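Local coordinates for protein uncharacterized HTH-type transcriptional regulator YurK (Bacillus subtilis, PDB 2IKK) that probably binds DNA as a GntR-family transcription factor, the chain here being its C-terminal UTRA domain, at residues K44-A47 against E48-I52. Residues are numbered along the deposited sequence; the frame is centred on the assembly and turned at random.
Sequences KPIA and EKLQI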
# COMPACT_ATOMS: atom_id res chain seq x y z
N LYS A 44 -8.42 14.22 -19.69
CA LYS A 44 -9.08 14.91 -18.55
C LYS A 44 -8.43 14.60 -17.21
O LYS A 44 -8.11 15.53 -16.45
CB LYS A 44 -10.61 14.70 -18.52
CG LYS A 44 -11.34 15.41 -19.69
CD LYS A 44 -12.85 15.32 -19.62
CE LYS A 44 -13.55 16.31 -20.63
NZ LYS A 44 -15.09 16.12 -20.67
N PRO A 45 -8.26 13.31 -16.88
CA PRO A 45 -7.61 13.01 -15.61
C PRO A 45 -6.19 13.50 -15.50
O PRO A 45 -5.74 13.92 -14.42
CB PRO A 45 -7.59 11.46 -15.56
CG PRO A 45 -8.13 10.98 -16.80
CD PRO A 45 -8.71 12.09 -17.60
N ILE A 46 -5.45 13.44 -16.58
CA ILE A 46 -4.04 13.94 -16.52
C ILE A 46 -4.09 15.49 -16.37
O ILE A 46 -3.32 16.06 -15.56
CB ILE A 46 -3.26 13.55 -17.77
CG1 ILE A 46 -3.01 12.02 -17.80
CG2 ILE A 46 -1.85 14.34 -17.90
CD1 ILE A 46 -2.42 11.45 -16.51
N ALA A 47 -4.91 16.17 -17.16
CA ALA A 47 -4.97 17.63 -16.97
C ALA A 47 -5.45 18.07 -15.58
O ALA A 47 -4.97 19.08 -15.02
CB ALA A 47 -5.80 18.34 -18.10
N GLU A 48 -6.35 17.29 -14.99
CA GLU A 48 -6.85 17.54 -13.64
C GLU A 48 -5.75 17.37 -12.60
O GLU A 48 -5.56 18.27 -11.75
CB GLU A 48 -8.06 16.64 -13.30
CG GLU A 48 -9.38 17.27 -13.75
CD GLU A 48 -10.66 16.51 -13.29
OE1 GLU A 48 -10.61 15.88 -12.18
OE2 GLU A 48 -11.69 16.57 -14.04
N LYS A 49 -4.98 16.30 -12.70
CA LYS A 49 -3.86 16.08 -11.80
C LYS A 49 -2.78 17.18 -11.91
O LYS A 49 -2.18 17.61 -10.86
CB LYS A 49 -3.16 14.72 -12.13
CG LYS A 49 -3.34 13.68 -11.03
CD LYS A 49 -3.73 12.32 -11.54
CE LYS A 49 -2.68 11.64 -12.38
NZ LYS A 49 -1.51 11.17 -11.52
N LEU A 50 -2.49 17.57 -13.14
CA LEU A 50 -1.37 18.52 -13.37
C LEU A 50 -1.80 20.00 -13.26
O LEU A 50 -0.94 20.91 -13.37
CB LEU A 50 -0.67 18.29 -14.74
CG LEU A 50 0.01 16.89 -14.80
CD1 LEU A 50 0.56 16.61 -16.29
CD2 LEU A 50 1.15 16.86 -13.73
N GLN A 51 -3.10 20.21 -13.11
CA GLN A 51 -3.77 21.51 -13.01
C GLN A 51 -3.34 22.41 -14.22
O GLN A 51 -2.81 23.55 -14.06
CB GLN A 51 -3.35 22.22 -11.71
CG GLN A 51 -3.85 21.54 -10.41
CD GLN A 51 -5.28 21.90 -9.99
OE1 GLN A 51 -6.05 22.48 -10.78
NE2 GLN A 51 -5.62 21.62 -8.68
N ILE A 52 -3.54 21.86 -15.41
CA ILE A 52 -3.27 22.55 -16.66
C ILE A 52 -4.52 22.55 -17.53
O ILE A 52 -5.46 21.85 -17.25
CB ILE A 52 -2.11 21.96 -17.39
CG1 ILE A 52 -2.38 20.51 -17.82
CG2 ILE A 52 -0.84 22.14 -16.57
CD1 ILE A 52 -1.12 19.64 -18.21
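Lys44 O accepts the shortest of the helical bonds in this turn, from Glu48 N at 2.9 Å with an N-H...O angle of 153°. Lys49 N to Pro45 O and Leu50 N to Ile46 O, each at 3.0 Å, repeat the i to i+4 spacing, so the evidence for a regular alpha-helical turn is direct. The pattern then changes: Ile52 N donates to Ala47 O at 3.2 Å, five residues on, nearly straight and in the carbonyl plane. Gln51, with positive phi (53°), turns the chain there, and its N gives a weak bond back to Glu48 O; together these features define a Schellman motif closing helix 44-50.

Side chains follow the same turn. Ile46 and Leu50, one turn apart, run alongside each other with their tips heading in a common direction, Ile46 CG2 meeting Leu50 CD1 at 3.7 Å. With chi1 at -69°, the CG1 branch of Ile46 stands beside its own backbone N, which leaves CG2, on the carbonyl-carbon side, to make that contact. The other branch ends in CD1, which comes within 4.1 Å of Lys49 CE. The lysine chain bends at three successive torsions, and its NZ forms a salt bridge with Asp141 and a weak hydrogen bond with Thr143. Beyond the turn, Ile52 CG1 packs on Ala47 CB at 4.1 Å, an apolar contact across the motif.

Ile46, Lys49 and Leu50 all touch Cys154 of strand 150-160, while Leu50 and Ile52 reach Pro80 and Val58, placing the short helix against the antiparallel sheet of the UTRA domain. The chemistry thus implies a helix end closed by backbone bonds, with an apolar side packed on the sheet and a lysine charge probably balanced by Asp141.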